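Transcriptional regulator, LacI family (Lactobacillus brevis, PDB 3JY6) probably binds cis-regulatory DNA and controls transcription, as other members of the LacI family of regulators do. Local coordinates at residues S30-S35 against S243-L248; I68-S73 against S90-M95; Q102-N107 against P258-I263. All coordinates share one frame; numbering follows the deposited sequence.

Contact 1 (S30-S35 against S243-L248)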
ATOM      1  N   SER A  30     -15.420   2.735   0.132  1.00 17.87           N
ATOM      2  CA  SER A  30     -16.017   2.072   1.278  0.50 17.43           C
ATOM      3  C   SER A  30     -16.722   3.001   2.246  1.00 18.56           C
ATOM      4  O   SER A  30     -17.765   2.635   2.776  1.00 20.06           O
ATOM      5  CB  SER A  30     -14.960   1.252   2.022  0.50 16.56           C
ATOM      6  OG  SER A  30     -14.550   0.148   1.233  0.50 14.55           O
ATOM      7  N   SER A  31     -16.180   4.196   2.478  1.00 19.74           N
ATOM      8  CA  SER A  31     -16.826   5.127   3.401  1.00 21.07           C
ATOM      9  C   SER A  31     -18.141   5.680   2.839  1.00 21.48           C
ATOM     10  O   SER A  31     -19.065   5.970   3.601  1.00 22.93           O
ATOM     11  CB  SER A  31     -15.904   6.293   3.757  1.00 19.66           C
ATOM     12  OG  SER A  31     -15.847   7.232   2.704  1.00 26.48           O
ATOM     13  N   ILE A  32     -18.229   5.844   1.520  1.00 20.09           N
ATOM     14  CA  ILE A  32     -19.472   6.342   0.927  1.00 18.57           C
ATOM     15  C   ILE A  32     -20.501   5.219   0.816  1.00 18.97           C
ATOM     16  O   ILE A  32     -21.661   5.393   1.203  1.00 20.13           O
ATOM     17  CB  ILE A  32     -19.239   6.961  -0.483  1.00 19.15           C
ATOM     18  CG1 ILE A  32     -18.398   8.230  -0.356  1.00 18.24           C
ATOM     19  CG2 ILE A  32     -20.583   7.314  -1.146  1.00 17.21           C
ATOM     20  CD1 ILE A  32     -19.009   9.306   0.546  1.00 18.33           C
ATOM     21  N   LEU A  33     -20.077   4.061   0.312  1.00 16.72           N
ATOM     22  CA  LEU A  33     -20.993   2.931   0.159  1.00 18.69           C
ATOM     23  C   LEU A  33     -21.630   2.465   1.480  1.00 21.22           C
ATOM     24  O   LEU A  33     -22.751   1.952   1.495  1.00 19.52           O
ATOM     25  CB  LEU A  33     -20.284   1.749  -0.496  1.00 16.95           C
ATOM     26  CG  LEU A  33     -19.875   1.809  -1.967  1.00 17.09           C
ATOM     27  CD1 LEU A  33     -19.310   0.440  -2.365  1.00 13.97           C
ATOM     28  CD2 LEU A  33     -21.075   2.177  -2.849  1.00 14.03           C
ATOM     29  N   GLU A  34     -20.912   2.659   2.581  1.00 22.80           N
ATOM     30  CA  GLU A  34     -21.384   2.258   3.902  1.00 25.20           C
ATOM     31  C   GLU A  34     -22.631   3.031   4.318  1.00 25.02           C
ATOM     32  O   GLU A  34     -23.529   2.482   4.939  1.00 24.00           O
ATOM     33  CB  GLU A  34     -20.268   2.475   4.937  1.00 27.75           C
ATOM     34  CG  GLU A  34     -20.563   1.971   6.350  1.00 32.51           C
ATOM     35  CD  GLU A  34     -21.644   2.781   7.076  1.00 37.52           C
ATOM     36  OE1 GLU A  34     -21.530   4.028   7.150  1.00 37.11           O
ATOM     37  OE2 GLU A  34     -22.609   2.163   7.585  1.00 38.96           O
ATOM     38  N   SER A  35     -22.684   4.308   3.966  1.00 26.66           N
ATOM     39  CA  SER A  35     -23.817   5.140   4.336  1.00 27.75           C
ATOM     40  C   SER A  35     -25.140   4.586   3.829  1.00 27.61           C
ATOM     41  O   SER A  35     -26.198   5.038   4.252  1.00 27.86           O
ATOM     42  CB  SER A  35     -23.632   6.564   3.810  1.00 27.81           C
ATOM     43  OG  SER A  35     -23.676   6.597   2.392  1.00 30.22           O
ATOM     44  N   SER A 243     -16.562   8.389  -6.941  1.00 11.36           N
ATOM     45  CA  SER A 243     -16.995   7.305  -7.812  1.00 14.10           C
ATOM     46  C   SER A 243     -18.059   6.471  -7.115  1.00 15.45           C
ATOM     47  O   SER A 243     -18.935   5.893  -7.783  1.00 14.76           O
ATOM     48  CB  SER A 243     -15.819   6.422  -8.247  1.00 11.59           C
ATOM     49  OG  SER A 243     -15.376   5.563  -7.219  1.00 15.68           O
ATOM     50  N   ALA A 244     -17.988   6.411  -5.781  1.00 15.05           N
ATOM     51  CA  ALA A 244     -18.983   5.665  -5.008  1.00 15.57           C
ATOM     52  C   ALA A 244     -20.301   6.453  -4.972  1.00 15.95           C
ATOM     53  O   ALA A 244     -21.383   5.867  -4.939  1.00 16.36           O
ATOM     54  CB  ALA A 244     -18.492   5.408  -3.590  1.00 16.00           C
ATOM     55  N   GLU A 245     -20.213   7.778  -4.969  1.00 16.58           N
ATOM     56  CA  GLU A 245     -21.415   8.611  -4.967  1.00 19.16           C
ATOM     57  C   GLU A 245     -22.176   8.403  -6.279  1.00 18.17           C
ATOM     58  O   GLU A 245     -23.404   8.334  -6.303  1.00 17.41           O
ATOM     59  CB  GLU A 245     -21.053  10.094  -4.805  1.00 21.88           C
ATOM     60  CG  GLU A 245     -20.601  10.483  -3.396  1.00 26.88           C
ATOM     61  CD  GLU A 245     -21.757  10.594  -2.413  1.00 29.97           C
ATOM     62  OE1 GLU A 245     -22.893  10.238  -2.787  1.00 29.90           O
ATOM     63  OE2 GLU A 245     -21.527  11.035  -1.258  1.00 33.61           O
ATOM     64  N   ILE A 246     -21.435   8.286  -7.370  1.00 15.19           N
ATOM     65  CA  ILE A 246     -22.047   8.073  -8.673  1.00 14.90           C
ATOM     66  C   ILE A 246     -22.703   6.687  -8.694  1.00 14.80           C
ATOM     67  O   ILE A 246     -23.828   6.527  -9.161  1.00 12.91           O
ATOM     68  CB  ILE A 246     -20.975   8.175  -9.799  1.00 15.06           C
ATOM     69  CG1 ILE A 246     -20.443   9.614  -9.887  1.00 14.85           C
ATOM     70  CG2 ILE A 246     -21.571   7.748 -11.118  1.00 14.08           C
ATOM     71  CD1 ILE A 246     -19.309   9.796 -10.880  1.00 11.11           C
ATOM     72  N   MET A 247     -21.999   5.689  -8.166  1.00 13.28           N
ATOM     73  CA  MET A 247     -22.525   4.329  -8.133  1.00 14.63           C
ATOM     74  C   MET A 247     -23.856   4.277  -7.390  1.00 15.80           C
ATOM     75  O   MET A 247     -24.822   3.685  -7.869  1.00 19.24           O
ATOM     76  CB  MET A 247     -21.511   3.384  -7.473  1.00 13.74           C
ATOM     77  CG  MET A 247     -21.978   1.916  -7.254  1.00 14.11           C
ATOM     78  SD  MET A 247     -22.440   1.059  -8.770  1.00 12.97           S
ATOM     79  CE  MET A 247     -23.222  -0.156  -8.289  1.00 19.20           C
ATOM     80  N   LEU A 248     -23.911   4.901  -6.221  1.00 15.43           N
ATOM     81  CA  LEU A 248     -25.139   4.905  -5.445  1.00 17.19           C
ATOM     82  C   LEU A 248     -26.278   5.554  -6.237  1.00 17.49           C
ATOM     83  O   LEU A 248     -27.437   5.201  -6.057  1.00 16.50           O
ATOM     84  CB  LEU A 248     -24.928   5.651  -4.135  1.00 16.04           C
ATOM     85  CG  LEU A 248     -23.956   4.985  -3.157  1.00 17.42           C
ATOM     86  CD1 LEU A 248     -23.864   5.825  -1.890  1.00 15.34           C
ATOM     87  CD2 LEU A 248     -24.443   3.582  -2.818  1.00 16.90           C
TER

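Contact 2 (I68-S73 against S90-M95)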
ATOM      1  N   ILE A  68     -16.802  -0.862  -9.946  1.00 15.57           N
ATOM      2  CA  ILE A  68     -16.055   0.385 -10.011  1.00 16.90           C
ATOM      3  C   ILE A  68     -14.737  -0.072 -10.619  1.00 17.17           C
ATOM      4  O   ILE A  68     -14.022  -0.914 -10.054  1.00 16.49           O
ATOM      5  CB  ILE A  68     -15.862   1.021  -8.632  1.00 16.20           C
ATOM      6  CG1 ILE A  68     -17.235   1.359  -8.032  1.00 13.78           C
ATOM      7  CG2 ILE A  68     -15.021   2.270  -8.767  1.00 14.10           C
ATOM      8  CD1 ILE A  68     -17.196   2.099  -6.722  1.00 13.43           C
ATOM      9  N   LEU A  69     -14.437   0.464 -11.793  1.00 16.25           N
ATOM     10  CA  LEU A  69     -13.257   0.043 -12.530  1.00 17.91           C
ATOM     11  C   LEU A  69     -12.075   1.010 -12.537  1.00 18.79           C
ATOM     12  O   LEU A  69     -12.157   2.108 -13.085  1.00 18.01           O
ATOM     13  CB  LEU A  69     -13.686  -0.258 -13.966  1.00 19.52           C
ATOM     14  CG  LEU A  69     -12.776  -1.007 -14.929  1.00 22.59           C
ATOM     15  CD1 LEU A  69     -12.595  -2.448 -14.455  1.00 23.01           C
ATOM     16  CD2 LEU A  69     -13.411  -0.982 -16.327  1.00 23.45           C
ATOM     17  N   GLN A  70     -10.971   0.598 -11.926  1.00 20.05           N
ATOM     18  CA  GLN A  70      -9.773   1.425 -11.900  1.00 21.47           C
ATOM     19  C   GLN A  70      -8.677   0.552 -12.494  1.00 23.45           C
ATOM     20  O   GLN A  70      -7.573   0.453 -11.947  1.00 25.41           O
ATOM     21  CB  GLN A  70      -9.428   1.829 -10.455  1.00 21.63           C
ATOM     22  CG  GLN A  70      -8.377   2.948 -10.324  1.00 19.44           C
ATOM     23  CD  GLN A  70      -6.981   2.430 -10.060  1.00 19.73           C
ATOM     24  OE1 GLN A  70      -6.737   1.738  -9.069  1.00 18.48           O
ATOM     25  NE2 GLN A  70      -6.045   2.773 -10.943  1.00 22.49           N
ATOM     26  N   SER A  71      -9.004  -0.101 -13.605  1.00 24.47           N
ATOM     27  CA  SER A  71      -8.066  -0.992 -14.270  1.00 24.98           C
ATOM     28  C   SER A  71      -7.967  -0.854 -15.790  1.00 25.27           C
ATOM     29  O   SER A  71      -8.352   0.168 -16.355  1.00 25.61           O
ATOM     30  CB  SER A  71      -8.384  -2.433 -13.881  1.00 27.56           C
ATOM     31  OG  SER A  71      -9.709  -2.522 -13.395  1.00 31.91           O
ATOM     32  N   PHE A  72      -7.467  -1.904 -16.435  1.00 25.49           N
ATOM     33  CA  PHE A  72      -7.215  -1.928 -17.878  1.00 25.44           C
ATOM     34  C   PHE A  72      -8.325  -2.285 -18.873  1.00 22.21           C
ATOM     35  O   PHE A  72      -8.248  -1.890 -20.030  1.00 21.94           O
ATOM     36  CB  PHE A  72      -6.039  -2.865 -18.139  1.00 28.99           C
ATOM     37  CG  PHE A  72      -5.035  -2.912 -17.019  1.00 32.81           C
ATOM     38  CD1 PHE A  72      -4.221  -1.813 -16.747  1.00 34.60           C
ATOM     39  CD2 PHE A  72      -4.895  -4.063 -16.239  1.00 33.57           C
ATOM     40  CE1 PHE A  72      -3.272  -1.861 -15.712  1.00 34.29           C
ATOM     41  CE2 PHE A  72      -3.957  -4.123 -15.207  1.00 33.53           C
ATOM     42  CZ  PHE A  72      -3.143  -3.022 -14.942  1.00 33.69           C
ATOM     43  N   SER A  73      -9.332  -3.039 -18.448  1.00 21.43           N
ATOM     44  CA  SER A  73     -10.416  -3.459 -19.341  1.00 19.33           C
ATOM     45  C   SER A  73     -11.131  -2.358 -20.111  1.00 21.24           C
ATOM     46  O   SER A  73     -11.604  -1.380 -19.514  1.00 21.54           O
ATOM     47  CB  SER A  73     -11.466  -4.247 -18.556  1.00 20.10           C
ATOM     48  OG  SER A  73     -10.971  -5.501 -18.143  1.00 23.41           O
ATOM     49  N   SER A  90     -16.009   4.094 -14.015  1.00 12.76           N
ATOM     50  CA  SER A  90     -14.569   3.950 -14.199  1.00 15.59           C
ATOM     51  C   SER A  90     -13.833   5.092 -13.484  1.00 14.39           C
ATOM     52  O   SER A  90     -14.364   6.191 -13.318  1.00 14.21           O
ATOM     53  CB  SER A  90     -14.231   3.946 -15.695  1.00 17.10           C
ATOM     54  OG  SER A  90     -13.010   3.263 -15.932  1.00 26.87           O
ATOM     55  N   VAL A  91     -12.615   4.819 -13.046  1.00 14.88           N
ATOM     56  CA  VAL A  91     -11.834   5.823 -12.338  1.00 16.11           C
ATOM     57  C   VAL A  91     -10.378   5.882 -12.776  1.00 16.33           C
ATOM     58  O   VAL A  91      -9.751   4.851 -13.040  1.00 12.76           O
ATOM     59  CB  VAL A  91     -11.851   5.569 -10.805  1.00 17.59           C
ATOM     60  CG1 VAL A  91     -11.126   6.700 -10.074  1.00 15.67           C
ATOM     61  CG2 VAL A  91     -13.282   5.444 -10.318  1.00 18.54           C
ATOM     62  N   ASP A  92      -9.866   7.108 -12.862  1.00 18.17           N
ATOM     63  CA  ASP A  92      -8.469   7.381 -13.200  1.00 22.01           C
ATOM     64  C   ASP A  92      -8.018   6.835 -14.553  1.00 24.61           C
ATOM     65  O   ASP A  92      -6.863   6.454 -14.706  1.00 23.78           O
ATOM     66  CB  ASP A  92      -7.568   6.804 -12.096  1.00 20.82           C
ATOM     67  CG  ASP A  92      -6.136   7.295 -12.192  1.00 22.30           C
ATOM     68  OD1 ASP A  92      -5.927   8.522 -12.147  1.00 25.18           O
ATOM     69  OD2 ASP A  92      -5.213   6.462 -12.312  1.00 24.57           O
ATOM     70  N   ARG A  93      -8.906   6.828 -15.541  1.00 27.99           N
ATOM     71  CA  ARG A  93      -8.551   6.270 -16.838  1.00 31.54           C
ATOM     72  C   ARG A  93      -8.374   7.195 -18.019  1.00 32.37           C
ATOM     73  O   ARG A  93      -7.640   6.866 -18.943  1.00 36.07           O
ATOM     74  CB  ARG A  93      -9.552   5.177 -17.220  1.00 33.00           C
ATOM     75  CG  ARG A  93      -9.209   3.810 -16.651  1.00 35.52           C
ATOM     76  CD  ARG A  93      -7.998   3.248 -17.367  1.00 39.23           C
ATOM     77  NE  ARG A  93      -8.185   3.272 -18.819  1.00 43.29           N
ATOM     78  CZ  ARG A  93      -8.928   2.404 -19.504  1.00 43.93           C
ATOM     79  NH1 ARG A  93      -9.563   1.419 -18.876  1.00 42.65           N
ATOM     80  NH2 ARG A  93      -9.043   2.532 -20.820  1.00 44.24           N
ATOM     81  N   GLU A  94      -9.036   8.339 -18.015  1.00 33.21           N
ATOM     82  CA  GLU A  94      -8.923   9.254 -19.141  1.00 34.59           C
ATOM     83  C   GLU A  94      -9.222   8.485 -20.434  1.00 33.74           C
ATOM     84  O   GLU A  94      -8.401   8.431 -21.348  1.00 32.03           O
ATOM     85  CB  GLU A  94      -7.519   9.858 -19.222  1.00 37.87           C
ATOM     86  CG  GLU A  94      -7.487  11.201 -19.954  1.00 41.73           C
ATOM     87  CD  GLU A  94      -7.617  12.383 -19.009  1.00 42.79           C
ATOM     88  OE1 GLU A  94      -6.598  12.772 -18.394  1.00 43.78           O
ATOM     89  OE2 GLU A  94      -8.738  12.919 -18.870  1.00 44.26           O
ATOM     90  N   MET A  95     -10.404   7.879 -20.478  1.00 33.71           N
ATOM     91  CA  MET A  95     -10.871   7.114 -21.637  1.00 32.96           C
ATOM     92  C   MET A  95     -11.774   8.038 -22.453  1.00 31.64           C
ATOM     93  O   MET A  95     -12.639   8.705 -21.889  1.00 31.71           O
ATOM     94  CB  MET A  95     -11.692   5.919 -21.152  1.00 31.18           C
ATOM     95  CG  MET A  95     -11.732   4.729 -22.096  1.00 32.73           C
ATOM     96  SD  MET A  95     -13.120   3.612 -21.733  1.00 27.80           S
ATOM     97  CE  MET A  95     -13.070   3.503 -19.956  1.00 31.44           C
TER

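Contact 3 (Q102-N107 against P258-I263)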
ATOM      1  N   GLN A 102     -17.473   8.522 -15.560  1.00 13.88           N
ATOM      2  CA  GLN A 102     -16.074   8.438 -15.152  1.00 13.90           C
ATOM      3  C   GLN A 102     -15.647   9.496 -14.154  1.00 13.31           C
ATOM      4  O   GLN A 102     -16.160  10.609 -14.146  1.00 13.28           O
ATOM      5  CB  GLN A 102     -15.137   8.610 -16.332  1.00 19.10           C
ATOM      6  CG  GLN A 102     -15.174   7.581 -17.407  1.00 22.70           C
ATOM      7  CD  GLN A 102     -14.302   8.033 -18.541  1.00 26.00           C
ATOM      8  OE1 GLN A 102     -14.625   9.005 -19.237  1.00 23.98           O
ATOM      9  NE2 GLN A 102     -13.167   7.364 -18.718  1.00 28.49           N
ATOM     10  N   VAL A 103     -14.655   9.134 -13.351  1.00 14.00           N
ATOM     11  CA  VAL A 103     -14.067  10.023 -12.369  1.00 13.36           C
ATOM     12  C   VAL A 103     -12.588  10.072 -12.741  1.00 15.06           C
ATOM     13  O   VAL A 103     -11.879   9.058 -12.698  1.00 14.15           O
ATOM     14  CB  VAL A 103     -14.246   9.480 -10.933  1.00 13.77           C
ATOM     15  CG1 VAL A 103     -13.565  10.431  -9.920  1.00 14.56           C
ATOM     16  CG2 VAL A 103     -15.734   9.350 -10.619  1.00 10.22           C
ATOM     17  N   VAL A 104     -12.122  11.255 -13.121  1.00 15.00           N
ATOM     18  CA  VAL A 104     -10.740  11.410 -13.526  1.00 15.09           C
ATOM     19  C   VAL A 104     -10.063  12.652 -12.953  1.00 16.71           C
ATOM     20  O   VAL A 104     -10.701  13.526 -12.359  1.00 14.93           O
ATOM     21  CB  VAL A 104     -10.626  11.493 -15.073  1.00 16.93           C
ATOM     22  CG1 VAL A 104     -11.337  10.324 -15.730  1.00 15.47           C
ATOM     23  CG2 VAL A 104     -11.212  12.815 -15.565  1.00 15.83           C
ATOM     24  N   THR A 105      -8.758  12.716 -13.178  1.00 18.55           N
ATOM     25  CA  THR A 105      -7.915  13.831 -12.752  1.00 20.98           C
ATOM     26  C   THR A 105      -7.640  14.693 -13.992  1.00 21.78           C
ATOM     27  O   THR A 105      -7.632  14.192 -15.114  1.00 21.64           O
ATOM     28  CB  THR A 105      -6.543  13.324 -12.219  1.00 19.60           C
ATOM     29  OG1 THR A 105      -6.748  12.439 -11.113  1.00 18.02           O
ATOM     30  CG2 THR A 105      -5.663  14.490 -11.791  1.00 20.78           C
ATOM     31  N   ASP A 106      -7.420  15.987 -13.786  1.00 24.63           N
ATOM     32  CA  ASP A 106      -7.101  16.900 -14.888  1.00 25.52           C
ATOM     33  C   ASP A 106      -5.603  16.697 -15.124  1.00 24.56           C
ATOM     34  O   ASP A 106      -4.794  17.569 -14.820  1.00 24.97           O
ATOM     35  CB  ASP A 106      -7.371  18.344 -14.461  1.00 27.19           C
ATOM     36  CG  ASP A 106      -6.594  18.733 -13.206  1.00 29.46           C
ATOM     37  OD1 ASP A 106      -6.636  17.971 -12.212  1.00 30.97           O
ATOM     38  OD2 ASP A 106      -5.941  19.798 -13.217  1.00 30.79           O
ATOM     39  N   ASN A 107      -5.250  15.536 -15.667  1.00 22.88           N
ATOM     40  CA  ASN A 107      -3.858  15.165 -15.909  1.00 23.15           C
ATOM     41  C   ASN A 107      -3.000  16.141 -16.701  1.00 23.61           C
ATOM     42  O   ASN A 107      -1.855  16.409 -16.316  1.00 21.54           O
ATOM     43  CB  ASN A 107      -3.814  13.789 -16.565  1.00 21.57           C
ATOM     44  CG  ASN A 107      -4.278  12.697 -15.627  1.00 22.47           C
ATOM     45  OD1 ASN A 107      -3.575  12.343 -14.682  1.00 20.56           O
ATOM     46  ND2 ASN A 107      -5.474  12.171 -15.871  1.00 19.83           N
ATOM     47  N   PRO A 258     -23.186   9.308 -19.165  1.00 24.62           N
ATOM     48  CA  PRO A 258     -21.783   8.874 -19.170  1.00 23.17           C
ATOM     49  C   PRO A 258     -20.772  10.000 -19.401  1.00 23.89           C
ATOM     50  O   PRO A 258     -20.083  10.028 -20.423  1.00 22.60           O
ATOM     51  CB  PRO A 258     -21.757   7.850 -20.288  1.00 22.09           C
ATOM     52  CG  PRO A 258     -22.704   8.485 -21.308  1.00 21.70           C
ATOM     53  CD  PRO A 258     -23.859   8.956 -20.435  1.00 24.01           C
ATOM     54  N   GLU A 259     -20.688  10.930 -18.457  1.00 24.55           N
ATOM     55  CA  GLU A 259     -19.743  12.034 -18.571  1.00 26.89           C
ATOM     56  C   GLU A 259     -18.631  11.896 -17.529  1.00 27.05           C
ATOM     57  O   GLU A 259     -18.711  11.047 -16.637  1.00 24.66           O
ATOM     58  CB  GLU A 259     -20.473  13.370 -18.429  1.00 30.96           C
ATOM     59  CG  GLU A 259     -21.552  13.374 -17.362  1.00 37.51           C
ATOM     60  CD  GLU A 259     -22.724  14.287 -17.709  1.00 40.88           C
ATOM     61  OE1 GLU A 259     -23.780  14.183 -17.053  1.00 43.21           O
ATOM     62  OE2 GLU A 259     -22.599  15.112 -18.641  1.00 42.42           O
ATOM     63  N   LYS A 260     -17.590  12.714 -17.661  1.00 26.24           N
ATOM     64  CA  LYS A 260     -16.459  12.666 -16.749  1.00 27.52           C
ATOM     65  C   LYS A 260     -16.551  13.713 -15.648  1.00 26.79           C
ATOM     66  O   LYS A 260     -16.895  14.870 -15.901  1.00 27.51           O
ATOM     67  CB  LYS A 260     -15.152  12.869 -17.524  1.00 31.23           C
ATOM     68  CG  LYS A 260     -15.189  12.314 -18.943  1.00 37.27           C
ATOM     69  CD  LYS A 260     -13.800  11.953 -19.472  1.00 39.14           C
ATOM     70  CE  LYS A 260     -12.873  13.148 -19.572  1.00 39.80           C
ATOM     71  NZ  LYS A 260     -11.592  12.726 -20.202  1.00 43.36           N
ATOM     72  N   MET A 261     -16.258  13.296 -14.421  1.00 24.48           N
ATOM     73  CA  MET A 261     -16.269  14.191 -13.282  1.00 23.08           C
ATOM     74  C   MET A 261     -14.796  14.414 -13.007  1.00 23.84           C
ATOM     75  O   MET A 261     -14.055  13.464 -12.735  1.00 21.91           O
ATOM     76  CB  MET A 261     -16.940  13.537 -12.073  1.00 24.25           C
ATOM     77  CG  MET A 261     -16.729  14.275 -10.765  1.00 22.35           C
ATOM     78  SD  MET A 261     -17.650  13.479  -9.442  1.00 22.01           S
ATOM     79  CE  MET A 261     -18.076  14.924  -8.416  1.00 22.53           C
ATOM     80  N   VAL A 262     -14.375  15.669 -13.102  1.00 22.70           N
ATOM     81  CA  VAL A 262     -12.983  15.998 -12.892  1.00 24.55           C
ATOM     82  C   VAL A 262     -12.665  16.420 -11.470  1.00 24.61           C
ATOM     83  O   VAL A 262     -13.243  17.370 -10.944  1.00 24.72           O
ATOM     84  CB  VAL A 262     -12.525  17.104 -13.877  1.00 25.30           C
ATOM     85  CG1 VAL A 262     -13.350  18.339 -13.671  1.00 30.10           C
ATOM     86  CG2 VAL A 262     -11.048  17.411 -13.693  1.00 26.56           C
ATOM     87  N   ILE A 263     -11.748  15.677 -10.851  1.00 24.10           N
ATOM     88  CA  ILE A 263     -11.280  15.960  -9.506  1.00 23.05           C
ATOM     89  C   ILE A 263      -9.887  16.550  -9.726  1.00 23.43           C
ATOM     90  O   ILE A 263      -8.929  15.823  -9.966  1.00 22.59           O
ATOM     91  CB  ILE A 263     -11.167  14.672  -8.663  1.00 23.20           C
ATOM     92  CG1 ILE A 263     -12.546  14.013  -8.512  1.00 22.31           C
ATOM     93  CG2 ILE A 263     -10.563  14.999  -7.302  1.00 20.30           C
ATOM     94  CD1 ILE A 263     -13.561  14.842  -7.766  1.00 25.60           C
TER

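Contact 1 (S30-S35 against S243-L248)
Ile32 is the bump of this helix-helix contact, and Ala244 the floor of the hollow that receives it. CB of Ile32 sits 3.6 Å from CB of Ala244, so the branched part of the side chain, close to its own backbone, enters a dip that exists because alanine is so small. The walls of the dip are Ala241, Glu245 and Leu248, which with Ala244 make a four-residue hole of the knobs-into-holes kind for Ile32. With chi1 at -67° CG2 stands anti to the backbone N, which sets this methyl between Leu248 and Glu245, 3.7 Å from Leu248 CD1. At the exposed side of the contact Glu245, bent at chi2 (-76°), crosses the isoleucine at about a right angle and lays CG and its carboxylate end across the methyls, with Glu245 OE2 3.5 Å from Ile32 CD1. A glutamate suits this place, since its aliphatic part can lie on the isoleucine while the charged end remains at the exposed side. Leu248 forks between two partners. While CD1 meets Ile32, its CD2 packs 3.6 Å from CD2 of Leu33. Ser35 folds back, and its OG bonds to Ile32 O at 2.6 Å, in the carbonyl plane. The axes of segments 30-34 and 243-248 approach to 8.6 Å, and their directions differ by 28°. Beneath the pair, Leu33 and Met247 both rest on Ile10 of strand 9-14, and Ser243 and Ile246 reach Val89 of strand 88-91; on helix 20-34, Ser30 and Glu34 pack against Arg51 of the second subunit.

Contact 2 (I68-S73 against S90-M95)
The carbonyl of Leu69 takes two donors from the neighbouring strand, through opposite faces of its plane. Val91 N gives the shorter bond, 2.7 Å to Leu69 O, the regular link between parallel strands; Ser90 OG adds a second one to Leu69 O at 3.2 Å. The hydroxyl gets there because it stands anti to its own backbone N (chi1 -155°), and a serine suits the site by being short enough to turn back on the adjoining strand. Beyond the strand ends the contact passes to Arg93. Its CB heads toward the loop 71-73, and bends at chi2 and chi3 then curl the chain round one carbonyl. CG lies 3.8 Å from Ser71 O, and CD comes to 3.3 Å from that same oxygen. NE and CZ pass by without bonding it, and at the tip NH1 donates to Ser71 O at 3.1 Å, in a rather bent bond with 140° at the hydrogen and the oxygen somewhat out of the guanidinium plane. NH1 also has Ser73 O 3.5 Å away at the in-plane edge of the group, a distance that suggests electrostatic support. A leucine in place of Arg93 would probably leave the Ser71 carbonyl without this donor and the 71-73 loop freer to shift. The loop has other ties: Glu52 of helix 49-60 accepts from Phe72 N and bonds Ser73 OG. Strands 66-70 and 88-91 belong to a right-handed beta-alpha-beta crossover through helix 75-82. On the opposite side of the sheet, Ile68 and Val91 stand side by side beneath helices 20-34 and 236-251.

Contact 3 (Q102-N107 against P258-I263)
Gln102 and Val104 alternate with Met261 and Ile263 in a run of four backbone hydrogen bonds, the firm centre of this contact. Gln102 N donates to Glu259 O, and Met261 N returns a bond to Gln102 O at 2.7 Å. Val104 N then donates to Met261 O. The last bond, from Ile263 N to Val104 O, is 2.8 Å long and almost straight, 175° at the hydrogen. On the face carrying Val103 the contact is buried, Val103 CG1 lying 4.0 Å from Ile263 CG1; helix 236-251 covers them through Ser243, Ile246 and Ser242, so branched aliphatic residues fit well. These are parallel strands at the margin of the N-terminal lobe of a type I periplasmic-binding-protein fold, and 260-262 is the outermost strand of the sheet within this chain, added after the polypeptide has built the other lobe and returned. Strand 102-104 is therefore buried, whereas Lys260, Met261 and Val262 are exposed. Met261 points its CB to the Val103 face, but its thioether end leads away from the partner strand. Lys260 lies beside the buried Gln102; a long lysine suits the solvent edge, as its aliphatic part runs beside the glutamine while NZ forms a salt bridge with Glu94. The side chain of Val262 meets Asp106: with CG1 at chi1 60°, CG2 stands anti to the backbone N, which carries that methyl to 3.9 Å from Asp106 CB. Asp106 is the centre of an inverse gamma turn just before helix 107-119, and its OD1 bonds Ala265 N, whereas its buried backbone N has no partner in the model.

Overall arrangement
All three contacts belong to one lobe. Contacts 2 and 3 are neighbours in its parallel sheet, their centres about 10 Å apart: Asp92 N probably bonds Val103 O at 2.8 Å, carrying the strand pairing from one to the other, and Glu94 OE1 probably bonds Asn107 ND2 at the same distance. Contact 1 lies on one side of that sheet, its centre about 17 Å from that of contact 2 and about 16 Å from that of contact 3. Helix 236-251 joins them, with Ser243 CB 3.4 Å from Val91 CG2 and Ile246 CD1 3.6 Å from Val103 CG2. In this fold, effectors usually bind between the lobes, near the strand ends where contacts 2 and 3 finish.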